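Local coordinates for lipoprotein (Mycoplasma mycoides subsp. capri, PDB 7ADK), which is probably a membrane-anchored surface peptidase, related to the chymotrypsin-like proteases of the PA clan, at residues K218-Q223 with D230-A235; D511-N516 with F741-E746; Q604-F609 with P710-A715; R704-K709 with D792-K797. All blocks are in the same frame, centred on the assembly; numbering follows the deposited sequence.

Contact 1: residues K218-Q223 with D230-A235; sequences KKFDDQ and DTYYNA
Phe220 and Tyr232 pair their rings where the first turn of helix 220-226 packs against the loop that follows the helix. The rings of Phe220 and Tyr232 are nearly parallel, at 21°, but displaced, with centroids 4.6 Å apart and little overlap. Tyr232 CD2 sits over one face of Phe220, toward its rim. Tyr232 swings there because CG lies between its backbone N and carbonyl carbon (chi1 45°). Phe220 also touches Leu210 of helix 208-212 and Leu799.

The polar part is thinner. Gln223 stretches toward the loop with CG anti to the backbone N and the chain extended beyond it, and its amide oxygen OE1 receives the peptide N-H of Thr231, N to OE1 2.9 Å. This bond is weak, being bent to 128° at the hydrogen. Within the loop, Thr231 OG1 donates to Asp230 O at 2.7 Å, approaching from above the carbonyl plane.

Contact 2: residues D511-N516 with F741-E746; sequences DFINEN and FNYGLE
Tyr743 receives Phe512 and Ile513 where a type I beta turn, Asp511 to Asn514, packs against the break in strand 737-747 of the mixed sheet. The phenol ring reaches toward the turn because its CG is anti to the backbone N (chi1 175°), and two apolar side chains meet it differently.

Phe512 presents its far end: CZ lies at the edge of the Tyr743 ring, near its plane, 3.6 Å from Tyr743 CD2. The planes of these two rings stand at 51° with the centroids 5.7 Å apart, an oblique pairing. Ile513 instead runs at about a right angle to the tyrosine, and its CG1-CD1 branch does the touching: CG1 is 3.5 Å from Tyr743 CE2, and both carbons lie near the hydroxyl, which makes a weak hydrogen bond to Leu805 O.

Neighbouring side chains complete this buried patch. Tyr808 meets the Phe512 ring, while Ile536 of strand 535-537 and Leu520 touch Tyr743.

The turn that presents both side chains is closed twice over. Asn514 N bonds to Asp511 O at 3.2 Å, and Asn514 ND2 donates to the syn side of Asp511 OD2 at 2.8 Å, nearly straight at 166° but tilted out of the carboxylate plane.

Contact 3: residues Q604-F609 with P710-A715; sequences QTYAKF and PGLTDA
Tyr606 lays its phenol end beside Pro710 and one side of its ring along Leu712, bringing helix 603-606 against the start of strand 712-714. The side chain leaves the helix with CG anti to the backbone N (chi1 -171°), a setting that carries the hydroxyl across to the other chain segment.

Its polar tip is used precisely. Tyr606 OH donates to Pro710 O at 2.7 Å, meeting the oxygen in the carbonyl plane on a lone pair, with an angle of 127° at that oxygen. The same hydroxyl lies close to the proline ring, and Tyr606 CZ is 3.9 Å from Pro710 CD. Although Pro710 N is also near, as a proline nitrogen it cannot donate, so the carbonyl supplies the polar link.

Farther back along the ring the contact turns apolar. Leu712 and Tyr606 lie alongside, pointing opposite ways, with Leu712 CD1 3.9 Å from Tyr606 CD1. Phe697 meets the tyrosine ring with its plane nearly parallel, and Leu712 leans on Ile747 of strand 737-747, the neighbour of strand 712-714 in the mixed sheet.

Tyrosine thus serves both halves of a buried joint: its carbon ring packs on the apolar side, while its hydroxyl gives the buried Pro710 O a hydrogen bond, which probably helps set the position of the helix against the strand.

Contact 4: residues R704-K709 with D792-K797; sequences RSFIDK and DGYDYK
A largely buried aromatic cluster links two loops of the protein, with Phe706 reaching from one to the rings of Tyr794 and Tyr796 in the other. The edge of Phe706 points into the face of Tyr794: CE1 stands 3.5 Å from Tyr794 CD2, toward the rim of that face. Tyr794 turns this face to Phe706 with its CG anti to the backbone N (chi1 -165°). The centroids of the two rings are 4.8 Å apart and the planes meet at 57°, an edge-to-face pair tilted well away from perpendicular. Tyr796 runs at about a right angle to Phe706, with OH 3.5 Å from Phe706 CZ. That hydroxyl is hydrogen-bonded elsewhere, with Asp714 OD2 of strand 712-714.

Phe706 heads a type I beta turn, closed by Lys709 N to Phe706 O at 3.0 Å. The opposing loop contains an Asx turn, in which Lys797 N donates to Asp795 OD1.

Arg704 NH1 donates to Ile707 O, which lies in the guanidinium plane. Ser705 OG, over the centre of one Phe706 face, is hydrogen-bonded to Lys218 NZ.

Overall arrangement
Contacts 2, 3 and 4 are buried, whereas contact 1 is only partly so and lies farthest from the centre of the chain. Contacts 2 and 3 hold the same mixed sheet: strands 737-747 and 712-714 are neighbours, joined by backbone bonds such as Thr713 N to Glu746 O. Contact 4 adjoins contact 3, their centres about 9 Å apart, and is joined by polar bonds to both contact 3 and contact 1. The chemistry follows place: across their segments contacts 2 and 4 meet through apolar and aromatic groups, contact 3 adds one well-directed phenol bond, and the peripheral contact 1 adds a weak amide bond.

Contact 1: residues K218-Q223 with D230-A235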
loop_
_atom_site.group_PDB
_atom_site.type_symbol
_atom_site.label_atom_id
_atom_site.label_comp_id
_atom_site.label_asym_id
_atom_site.label_seq_id
_atom_site.Cartn_x
_atom_site.Cartn_y
_atom_site.Cartn_z
ATOM N N LYS B 218 -9.291 -40.105 15.396
ATOM C CA LYS B 218 -9.858 -39.642 14.103
ATOM C C LYS B 218 -11.340 -40.073 14.059
ATOM O O LYS B 218 -11.855 -40.510 15.086
ATOM C CB LYS B 218 -9.064 -40.251 12.929
ATOM C CG LYS B 218 -7.609 -39.799 12.963
ATOM C CD LYS B 218 -6.767 -40.029 11.720
ATOM C CE LYS B 218 -5.474 -39.266 11.963
ATOM N NZ LYS B 218 -4.562 -39.198 10.828
ATOM N N LYS B 219 -12.022 -40.075 12.907
ATOM C CA LYS B 219 -13.220 -40.924 12.682
ATOM C C LYS B 219 -13.385 -41.293 11.206
ATOM O O LYS B 219 -13.312 -40.428 10.355
ATOM C CB LYS B 219 -14.469 -40.243 13.263
ATOM C CG LYS B 219 -15.610 -41.229 13.545
ATOM C CD LYS B 219 -16.702 -40.594 14.412
ATOM C CE LYS B 219 -17.799 -41.595 14.781
ATOM N NZ LYS B 219 -18.798 -40.988 15.675
ATOM N N PHE B 220 -13.545 -42.566 10.879
ATOM C CA PHE B 220 -13.274 -43.106 9.536
ATOM C C PHE B 220 -14.160 -42.553 8.406
ATOM O O PHE B 220 -13.635 -42.161 7.369
ATOM C CB PHE B 220 -13.321 -44.645 9.617
ATOM C CG PHE B 220 -12.014 -45.366 9.943
ATOM C CD1 PHE B 220 -10.899 -44.709 10.507
ATOM C CD2 PHE B 220 -11.904 -46.731 9.633
ATOM C CE1 PHE B 220 -9.688 -45.387 10.688
ATOM C CE2 PHE B 220 -10.692 -47.409 9.818
ATOM C CZ PHE B 220 -9.578 -46.734 10.333
ATOM N N ASP B 221 -15.475 -42.449 8.592
ATOM C CA ASP B 221 -16.364 -41.842 7.588
ATOM C C ASP B 221 -16.238 -40.306 7.495
ATOM O O ASP B 221 -16.481 -39.733 6.436
ATOM C CB ASP B 221 -17.810 -42.216 7.897
ATOM C CG ASP B 221 -18.761 -41.681 6.830
ATOM O OD1 ASP B 221 -18.618 -42.054 5.647
ATOM O OD2 ASP B 221 -19.663 -40.893 7.169
ATOM N N ASP B 222 -15.842 -39.629 8.577
ATOM C CA ASP B 222 -15.483 -38.211 8.537
ATOM C C ASP B 222 -14.198 -38.039 7.726
ATOM O O ASP B 222 -14.131 -37.242 6.800
ATOM C CB ASP B 222 -15.276 -37.605 9.932
ATOM C CG ASP B 222 -16.486 -37.543 10.861
ATOM O OD1 ASP B 222 -17.620 -37.887 10.459
ATOM O OD2 ASP B 222 -16.285 -37.117 12.017
ATOM N N GLN B 223 -13.188 -38.849 8.017
ATOM C CA GLN B 223 -11.868 -38.812 7.398
ATOM C C GLN B 223 -11.917 -39.004 5.880
ATOM O O GLN B 223 -11.115 -38.423 5.163
ATOM C CB GLN B 223 -10.995 -39.890 8.055
ATOM C CG GLN B 223 -9.522 -39.617 7.850
ATOM C CD GLN B 223 -8.660 -40.850 7.951
ATOM O OE1 GLN B 223 -8.053 -41.273 6.988
ATOM N NE2 GLN B 223 -8.598 -41.497 9.084
ATOM N N ASP B 230 -6.088 -40.564 3.254
ATOM C CA ASP B 230 -5.860 -41.952 2.821
ATOM C C ASP B 230 -6.825 -42.998 3.393
ATOM O O ASP B 230 -7.013 -44.047 2.776
ATOM C CB ASP B 230 -4.417 -42.396 3.098
ATOM C CG ASP B 230 -3.460 -41.962 1.990
ATOM O OD1 ASP B 230 -3.671 -40.870 1.425
ATOM O OD2 ASP B 230 -2.545 -42.739 1.651
ATOM N N THR B 231 -7.490 -42.752 4.528
ATOM C CA THR B 231 -8.460 -43.704 5.095
ATOM C C THR B 231 -7.865 -45.120 5.244
ATOM O O THR B 231 -6.907 -45.321 5.985
ATOM C CB THR B 231 -9.813 -43.642 4.347
ATOM O OG1 THR B 231 -9.700 -44.026 2.995
ATOM C CG2 THR B 231 -10.455 -42.271 4.368
ATOM N N TYR B 232 -8.457 -46.103 4.576
ATOM C CA TYR B 232 -8.293 -47.529 4.818
ATOM C C TYR B 232 -8.663 -48.290 3.534
ATOM O O TYR B 232 -9.462 -47.810 2.729
ATOM C CB TYR B 232 -9.220 -47.880 5.997
ATOM C CG TYR B 232 -10.618 -47.275 5.915
ATOM C CD1 TYR B 232 -11.576 -47.810 5.040
ATOM C CD2 TYR B 232 -10.920 -46.111 6.644
ATOM C CE1 TYR B 232 -12.829 -47.188 4.887
ATOM C CE2 TYR B 232 -12.162 -45.476 6.476
ATOM C CZ TYR B 232 -13.127 -46.023 5.621
ATOM O OH TYR B 232 -14.324 -45.401 5.483
ATOM N N TYR B 233 -8.123 -49.491 3.327
ATOM C CA TYR B 233 -8.648 -50.437 2.334
ATOM C C TYR B 233 -8.428 -51.862 2.837
ATOM O O TYR B 233 -7.315 -52.222 3.221
ATOM C CB TYR B 233 -8.019 -50.220 0.955
ATOM C CG TYR B 233 -8.613 -51.113 -0.113
ATOM C CD1 TYR B 233 -9.857 -50.782 -0.681
ATOM C CD2 TYR B 233 -7.959 -52.299 -0.498
ATOM C CE1 TYR B 233 -10.428 -51.627 -1.652
ATOM C CE2 TYR B 233 -8.535 -53.147 -1.463
ATOM C CZ TYR B 233 -9.768 -52.808 -2.052
ATOM O OH TYR B 233 -10.324 -53.609 -2.993
ATOM N N ASN B 234 -9.495 -52.662 2.890
ATOM C CA ASN B 234 -9.554 -53.803 3.808
ATOM C C ASN B 234 -10.004 -55.124 3.173
ATOM O O ASN B 234 -10.223 -56.082 3.905
ATOM C CB ASN B 234 -10.424 -53.435 5.017
ATOM C CG ASN B 234 -9.945 -52.229 5.798
ATOM O OD1 ASN B 234 -9.950 -51.116 5.313
ATOM N ND2 ASN B 234 -9.540 -52.396 7.026
ATOM N N ALA B 235 -10.106 -55.233 1.847
ATOM C CA ALA B 235 -10.565 -56.471 1.213
ATOM C C ALA B 235 -9.659 -57.688 1.537
ATOM O O ALA B 235 -10.159 -58.788 1.747
ATOM C CB ALA B 235 -10.702 -56.229 -0.297
#

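Contact 2: residues D511-N516 with F741-E746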
loop_
_atom_site.group_PDB
_atom_site.type_symbol
_atom_site.label_atom_id
_atom_site.label_comp_id
_atom_site.label_asym_id
_atom_site.label_seq_id
_atom_site.Cartn_x
_atom_site.Cartn_y
_atom_site.Cartn_z
ATOM N N ASP B 511 12.626 -38.072 -2.433
ATOM C CA ASP B 511 12.701 -39.516 -2.204
ATOM C C ASP B 511 13.647 -39.947 -1.069
ATOM O O ASP B 511 14.249 -41.017 -1.064
ATOM C CB ASP B 511 12.914 -40.229 -3.535
ATOM C CG ASP B 511 12.199 -41.569 -3.636
ATOM O OD1 ASP B 511 11.248 -41.837 -2.885
ATOM O OD2 ASP B 511 12.589 -42.380 -4.484
ATOM N N PHE B 512 13.725 -39.104 -0.043
ATOM C CA PHE B 512 14.648 -39.192 1.090
ATOM C C PHE B 512 14.374 -40.318 2.100
ATOM O O PHE B 512 15.173 -40.514 3.015
ATOM C CB PHE B 512 14.694 -37.826 1.776
ATOM C CG PHE B 512 13.395 -37.421 2.431
ATOM C CD1 PHE B 512 13.100 -37.818 3.740
ATOM C CD2 PHE B 512 12.479 -36.635 1.717
ATOM C CE1 PHE B 512 11.909 -37.400 4.342
ATOM C CE2 PHE B 512 11.280 -36.230 2.318
ATOM C CZ PHE B 512 10.999 -36.601 3.638
ATOM N N ILE B 513 13.285 -41.074 1.949
ATOM C CA ILE B 513 12.935 -42.262 2.753
ATOM C C ILE B 513 13.317 -43.588 2.061
ATOM O O ILE B 513 13.315 -44.638 2.700
ATOM C CB ILE B 513 11.423 -42.200 3.091
ATOM C CG1 ILE B 513 11.058 -40.977 3.943
ATOM C CG2 ILE B 513 10.876 -43.440 3.805
ATOM C CD1 ILE B 513 11.792 -40.825 5.273
ATOM N N ASN B 514 13.639 -43.575 0.760
ATOM C CA ASN B 514 13.645 -44.755 -0.122
ATOM C C ASN B 514 14.835 -45.740 0.030
ATOM O O ASN B 514 15.421 -46.204 -0.951
ATOM C CB ASN B 514 13.365 -44.296 -1.564
ATOM C CG ASN B 514 12.758 -45.360 -2.471
ATOM O OD1 ASN B 514 12.518 -46.492 -2.080
ATOM N ND2 ASN B 514 12.454 -45.034 -3.702
ATOM N N GLU B 515 15.189 -46.071 1.274
ATOM C CA GLU B 515 15.811 -47.349 1.620
ATOM C C GLU B 515 14.690 -48.401 1.707
ATOM O O GLU B 515 13.548 -48.058 1.942
ATOM C CB GLU B 515 16.614 -47.245 2.931
ATOM C CG GLU B 515 17.286 -48.570 3.322
ATOM C CD GLU B 515 18.325 -48.475 4.444
ATOM O OE1 GLU B 515 18.100 -47.778 5.454
ATOM O OE2 GLU B 515 19.373 -49.158 4.352
ATOM N N ASN B 516 14.981 -49.676 1.517
ATOM C CA ASN B 516 14.011 -50.763 1.515
ATOM C C ASN B 516 13.151 -50.815 2.794
ATOM O O ASN B 516 13.630 -50.546 3.886
ATOM C CB ASN B 516 14.722 -52.094 1.250
ATOM C CG ASN B 516 15.634 -52.069 0.050
ATOM O OD1 ASN B 516 16.824 -51.887 0.155
ATOM N ND2 ASN B 516 15.125 -52.219 -1.122
ATOM N N PHE B 741 4.595 -37.197 -4.821
ATOM C CA PHE B 741 3.609 -36.792 -3.811
ATOM C C PHE B 741 4.259 -36.022 -2.653
ATOM O O PHE B 741 5.364 -36.338 -2.224
ATOM C CB PHE B 741 2.905 -38.011 -3.230
ATOM C CG PHE B 741 2.050 -38.763 -4.215
ATOM C CD1 PHE B 741 0.803 -38.249 -4.584
ATOM C CD2 PHE B 741 2.515 -39.960 -4.783
ATOM C CE1 PHE B 741 0.001 -38.939 -5.501
ATOM C CE2 PHE B 741 1.711 -40.651 -5.693
ATOM C CZ PHE B 741 0.451 -40.149 -6.045
ATOM N N ASN B 742 3.535 -35.077 -2.059
ATOM C CA ASN B 742 3.951 -34.401 -0.833
ATOM C C ASN B 742 3.937 -35.367 0.373
ATOM O O ASN B 742 2.967 -36.082 0.621
ATOM C CB ASN B 742 3.038 -33.193 -0.583
ATOM C CG ASN B 742 3.525 -31.892 -1.181
ATOM O OD1 ASN B 742 4.057 -31.044 -0.487
ATOM N ND2 ASN B 742 3.324 -31.648 -2.448
ATOM N N TYR B 743 5.009 -35.362 1.156
ATOM C CA TYR B 743 5.282 -36.243 2.281
ATOM C C TYR B 743 6.028 -35.538 3.429
ATOM O O TYR B 743 6.726 -34.544 3.225
ATOM C CB TYR B 743 6.088 -37.437 1.751
ATOM C CG TYR B 743 6.552 -38.384 2.832
ATOM C CD1 TYR B 743 5.674 -39.327 3.386
ATOM C CD2 TYR B 743 7.839 -38.252 3.366
ATOM C CE1 TYR B 743 6.074 -40.136 4.457
ATOM C CE2 TYR B 743 8.238 -39.041 4.448
ATOM C CZ TYR B 743 7.363 -40.000 4.982
ATOM O OH TYR B 743 7.799 -40.826 5.956
ATOM N N GLY B 744 5.929 -36.075 4.641
ATOM C CA GLY B 744 6.676 -35.660 5.829
ATOM C C GLY B 744 5.814 -35.057 6.935
ATOM O O GLY B 744 4.597 -34.932 6.795
ATOM N N LEU B 745 6.444 -34.704 8.055
ATOM C CA LEU B 745 5.800 -33.960 9.136
ATOM C C LEU B 745 5.610 -32.509 8.695
ATOM O O LEU B 745 6.549 -31.900 8.183
ATOM C CB LEU B 745 6.652 -34.078 10.411
ATOM C CG LEU B 745 6.163 -33.247 11.612
ATOM C CD1 LEU B 745 4.808 -33.704 12.112
ATOM C CD2 LEU B 745 7.148 -33.372 12.762
ATOM N N GLU B 746 4.433 -31.936 8.905
ATOM C CA GLU B 746 4.131 -30.564 8.514
ATOM C C GLU B 746 3.310 -29.799 9.555
ATOM O O GLU B 746 2.648 -30.374 10.414
ATOM C CB GLU B 746 3.479 -30.505 7.125
ATOM C CG GLU B 746 4.394 -31.024 6.014
ATOM C CD GLU B 746 3.989 -30.641 4.589
ATOM O OE1 GLU B 746 2.930 -30.032 4.365
ATOM O OE2 GLU B 746 4.727 -30.999 3.651
#

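Contact 3: residues Q604-F609 with P710-A715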
loop_
_atom_site.group_PDB
_atom_site.type_symbol
_atom_site.label_atom_id
_atom_site.label_comp_id
_atom_site.label_asym_id
_atom_site.label_seq_id
_atom_site.Cartn_x
_atom_site.Cartn_y
_atom_site.Cartn_z
ATOM N N GLN B 604 5.699 -33.054 26.057
ATOM C CA GLN B 604 6.390 -31.953 26.719
ATOM C C GLN B 604 6.928 -30.907 25.737
ATOM O O GLN B 604 7.135 -29.767 26.134
ATOM C CB GLN B 604 7.481 -32.477 27.671
ATOM C CG GLN B 604 8.844 -32.858 27.066
ATOM C CD GLN B 604 8.869 -34.147 26.254
ATOM O OE1 GLN B 604 7.880 -34.839 26.072
ATOM N NE2 GLN B 604 10.008 -34.521 25.730
ATOM N N THR B 605 7.141 -31.252 24.464
ATOM C CA THR B 605 7.525 -30.262 23.449
ATOM C C THR B 605 6.319 -29.477 22.973
ATOM O O THR B 605 6.365 -28.254 22.971
ATOM C CB THR B 605 8.186 -30.872 22.224
ATOM O OG1 THR B 605 9.218 -31.746 22.585
ATOM C CG2 THR B 605 8.802 -29.802 21.329
ATOM N N TYR B 606 5.231 -30.152 22.593
ATOM C CA TYR B 606 4.040 -29.471 22.092
ATOM C C TYR B 606 3.478 -28.493 23.127
ATOM O O TYR B 606 3.102 -27.375 22.786
ATOM C CB TYR B 606 2.995 -30.506 21.655
ATOM C CG TYR B 606 1.823 -29.884 20.922
ATOM C CD1 TYR B 606 1.959 -29.537 19.568
ATOM C CD2 TYR B 606 0.648 -29.548 21.610
ATOM C CE1 TYR B 606 0.962 -28.800 18.912
ATOM C CE2 TYR B 606 -0.347 -28.793 20.968
ATOM C CZ TYR B 606 -0.172 -28.392 19.631
ATOM O OH TYR B 606 -1.082 -27.577 19.057
ATOM N N ALA B 607 3.488 -28.867 24.409
ATOM C CA ALA B 607 2.987 -28.032 25.494
ATOM C C ALA B 607 3.695 -26.672 25.636
ATOM O O ALA B 607 3.143 -25.768 26.258
ATOM C CB ALA B 607 3.064 -28.826 26.777
ATOM N N LYS B 608 4.905 -26.511 25.084
ATOM C CA LYS B 608 5.649 -25.246 25.047
ATOM C C LYS B 608 5.076 -24.266 24.015
ATOM O O LYS B 608 5.280 -23.072 24.159
ATOM C CB LYS B 608 7.145 -25.503 24.793
ATOM C CG LYS B 608 7.817 -26.295 25.917
ATOM C CD LYS B 608 9.348 -26.394 25.809
ATOM C CE LYS B 608 9.838 -27.331 24.699
ATOM N NZ LYS B 608 11.317 -27.337 24.565
ATOM N N PHE B 609 4.340 -24.740 23.011
ATOM C CA PHE B 609 3.652 -23.939 21.994
ATOM C C PHE B 609 2.121 -23.878 22.206
ATOM O O PHE B 609 1.428 -23.105 21.550
ATOM C CB PHE B 609 3.956 -24.561 20.628
ATOM C CG PHE B 609 5.408 -24.614 20.191
ATOM C CD1 PHE B 609 5.927 -23.615 19.352
ATOM C CD2 PHE B 609 6.218 -25.701 20.547
ATOM C CE1 PHE B 609 7.238 -23.705 18.864
ATOM C CE2 PHE B 609 7.535 -25.783 20.070
ATOM C CZ PHE B 609 8.042 -24.795 19.218
ATOM N N PRO B 710 -3.457 -29.278 17.632
ATOM C CA PRO B 710 -3.848 -28.305 16.623
ATOM C C PRO B 710 -2.651 -27.781 15.832
ATOM O O PRO B 710 -1.598 -27.484 16.393
ATOM C CB PRO B 710 -4.647 -27.210 17.322
ATOM C CG PRO B 710 -4.352 -27.420 18.798
ATOM C CD PRO B 710 -4.002 -28.901 18.920
ATOM N N GLY B 711 -2.806 -27.759 14.517
ATOM C CA GLY B 711 -1.791 -27.436 13.531
ATOM C C GLY B 711 -0.615 -28.392 13.348
ATOM O O GLY B 711 0.363 -27.971 12.731
ATOM N N LEU B 712 -0.658 -29.643 13.797
ATOM C CA LEU B 712 0.284 -30.685 13.366
ATOM C C LEU B 712 -0.369 -31.593 12.326
ATOM O O LEU B 712 -1.517 -32.034 12.467
ATOM C CB LEU B 712 0.809 -31.552 14.517
ATOM C CG LEU B 712 1.574 -30.859 15.652
ATOM C CD1 LEU B 712 2.247 -31.932 16.514
ATOM C CD2 LEU B 712 2.679 -29.925 15.186
ATOM N N THR B 713 0.373 -31.947 11.278
ATOM C CA THR B 713 -0.106 -32.861 10.238
ATOM C C THR B 713 0.952 -33.822 9.715
ATOM O O THR B 713 2.147 -33.604 9.862
ATOM C CB THR B 713 -0.849 -32.112 9.122
ATOM O OG1 THR B 713 -1.614 -33.044 8.407
ATOM C CG2 THR B 713 -0.006 -31.383 8.092
ATOM N N ASP B 714 0.505 -34.913 9.108
ATOM C CA ASP B 714 1.338 -35.794 8.290
ATOM C C ASP B 714 0.857 -35.604 6.852
ATOM O O ASP B 714 -0.311 -35.834 6.533
ATOM C CB ASP B 714 1.217 -37.242 8.800
ATOM C CG ASP B 714 1.877 -38.336 7.941
ATOM O OD1 ASP B 714 2.340 -38.069 6.818
ATOM O OD2 ASP B 714 1.886 -39.511 8.397
ATOM N N ALA B 715 1.745 -35.093 6.002
ATOM C CA ALA B 715 1.382 -34.632 4.680
ATOM C C ALA B 715 0.842 -35.744 3.786
ATOM O O ALA B 715 -0.124 -35.506 3.079
ATOM C CB ALA B 715 2.587 -33.987 4.028
#

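Contact 4: residues R704-K709 with D792-K797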
loop_
_atom_site.group_PDB
_atom_site.type_symbol
_atom_site.label_atom_id
_atom_site.label_comp_id
_atom_site.label_asym_id
_atom_site.label_seq_id
_atom_site.Cartn_x
_atom_site.Cartn_y
_atom_site.Cartn_z
ATOM N N ARG B 704 -5.377 -30.696 9.608
ATOM C CA ARG B 704 -4.845 -31.394 10.786
ATOM C C ARG B 704 -4.950 -32.915 10.665
ATOM O O ARG B 704 -6.028 -33.457 10.440
ATOM C CB ARG B 704 -5.570 -30.897 12.042
ATOM C CG ARG B 704 -4.857 -31.268 13.348
ATOM C CD ARG B 704 -5.789 -31.149 14.553
ATOM N NE ARG B 704 -6.485 -29.857 14.599
ATOM C CZ ARG B 704 -7.242 -29.403 15.575
ATOM N NH1 ARG B 704 -7.373 -30.007 16.709
ATOM N NH2 ARG B 704 -7.877 -28.284 15.436
ATOM N N SER B 705 -3.858 -33.616 10.950
ATOM C CA SER B 705 -3.831 -35.079 11.109
ATOM C C SER B 705 -3.883 -35.490 12.578
ATOM O O SER B 705 -4.678 -36.358 12.936
ATOM C CB SER B 705 -2.606 -35.693 10.423
ATOM O OG SER B 705 -2.535 -37.098 10.529
ATOM N N PHE B 706 -3.029 -34.917 13.432
ATOM C CA PHE B 706 -2.909 -35.327 14.829
ATOM C C PHE B 706 -3.898 -34.546 15.686
ATOM O O PHE B 706 -3.731 -33.367 15.974
ATOM C CB PHE B 706 -1.467 -35.158 15.292
ATOM C CG PHE B 706 -0.501 -36.010 14.501
ATOM C CD1 PHE B 706 -0.488 -37.408 14.658
ATOM C CD2 PHE B 706 0.332 -35.409 13.543
ATOM C CE1 PHE B 706 0.362 -38.184 13.860
ATOM C CE2 PHE B 706 1.203 -36.185 12.771
ATOM C CZ PHE B 706 1.216 -37.578 12.927
ATOM N N ILE B 707 -4.983 -35.201 16.061
ATOM C CA ILE B 707 -6.215 -34.524 16.454
ATOM C C ILE B 707 -6.133 -33.706 17.748
ATOM O O ILE B 707 -6.599 -32.573 17.788
ATOM C CB ILE B 707 -7.328 -35.581 16.429
ATOM C CG1 ILE B 707 -7.671 -35.969 14.972
ATOM C CG2 ILE B 707 -8.560 -35.158 17.201
ATOM C CD1 ILE B 707 -7.748 -34.869 13.926
ATOM N N ASP B 708 -5.479 -34.219 18.779
ATOM C CA ASP B 708 -5.206 -33.496 20.023
ATOM C C ASP B 708 -3.996 -32.535 19.929
ATOM O O ASP B 708 -3.502 -32.058 20.952
ATOM C CB ASP B 708 -5.119 -34.485 21.195
ATOM C CG ASP B 708 -3.976 -35.505 21.155
ATOM O OD1 ASP B 708 -3.319 -35.699 20.115
ATOM O OD2 ASP B 708 -3.744 -36.150 22.197
ATOM N N LYS B 709 -3.525 -32.230 18.708
ATOM C CA LYS B 709 -2.363 -31.385 18.400
ATOM C C LYS B 709 -2.730 -30.361 17.313
ATOM O O LYS B 709 -2.374 -30.549 16.150
ATOM C CB LYS B 709 -1.179 -32.230 17.907
ATOM C CG LYS B 709 -0.755 -33.462 18.686
ATOM C CD LYS B 709 0.110 -33.230 19.895
ATOM C CE LYS B 709 0.821 -34.537 20.204
ATOM N NZ LYS B 709 1.787 -34.454 21.298
ATOM N N ASP B 792 10.734 -37.006 14.491
ATOM C CA ASP B 792 10.922 -38.112 15.424
ATOM C C ASP B 792 10.244 -39.413 14.959
ATOM O O ASP B 792 10.428 -40.478 15.548
ATOM C CB ASP B 792 10.316 -37.633 16.734
ATOM C CG ASP B 792 10.615 -38.474 17.965
ATOM O OD1 ASP B 792 9.789 -38.436 18.906
ATOM O OD2 ASP B 792 11.695 -39.089 18.021
ATOM N N GLY B 793 9.444 -39.320 13.897
ATOM C CA GLY B 793 8.505 -40.328 13.463
ATOM C C GLY B 793 7.278 -40.364 14.357
ATOM O O GLY B 793 7.200 -39.698 15.381
ATOM N N TYR B 794 6.302 -41.159 13.947
ATOM C CA TYR B 794 5.085 -41.443 14.687
ATOM C C TYR B 794 4.591 -42.824 14.281
ATOM O O TYR B 794 4.713 -43.195 13.106
ATOM C CB TYR B 794 4.018 -40.379 14.421
ATOM C CG TYR B 794 2.895 -40.416 15.430
ATOM C CD1 TYR B 794 3.019 -39.699 16.628
ATOM C CD2 TYR B 794 1.728 -41.168 15.179
ATOM C CE1 TYR B 794 1.976 -39.706 17.567
ATOM C CE2 TYR B 794 0.700 -41.212 16.133
ATOM C CZ TYR B 794 0.817 -40.472 17.326
ATOM O OH TYR B 794 -0.153 -40.512 18.268
ATOM N N ASP B 795 4.040 -43.582 15.220
ATOM C CA ASP B 795 3.542 -44.933 14.990
ATOM C C ASP B 795 2.019 -44.965 15.153
ATOM O O ASP B 795 1.492 -44.539 16.179
ATOM C CB ASP B 795 4.269 -45.884 15.949
ATOM C CG ASP B 795 3.981 -47.368 15.716
ATOM O OD1 ASP B 795 2.948 -47.722 15.114
ATOM O OD2 ASP B 795 4.809 -48.194 16.142
ATOM N N TYR B 796 1.318 -45.482 14.151
ATOM C CA TYR B 796 -0.138 -45.577 14.093
ATOM C C TYR B 796 -0.722 -46.926 14.558
ATOM O O TYR B 796 -1.905 -47.179 14.340
ATOM C CB TYR B 796 -0.585 -45.234 12.672
ATOM C CG TYR B 796 -0.166 -43.863 12.190
ATOM C CD1 TYR B 796 -0.819 -42.726 12.688
ATOM C CD2 TYR B 796 0.831 -43.724 11.206
ATOM C CE1 TYR B 796 -0.515 -41.460 12.168
ATOM C CE2 TYR B 796 1.146 -42.454 10.696
ATOM C CZ TYR B 796 0.445 -41.321 11.150
ATOM O OH TYR B 796 0.633 -40.097 10.598
ATOM N N LYS B 797 0.068 -47.821 15.159
ATOM C CA LYS B 797 -0.400 -49.087 15.758
ATOM C C LYS B 797 -1.195 -49.945 14.763
ATOM O O LYS B 797 -2.248 -50.488 15.070
ATOM C CB LYS B 797 -1.125 -48.826 17.095
ATOM C CG LYS B 797 -0.212 -48.321 18.226
ATOM C CD LYS B 797 0.035 -46.815 18.206
ATOM C CE LYS B 797 0.992 -46.380 19.318
ATOM N NZ LYS B 797 1.306 -44.939 19.209
#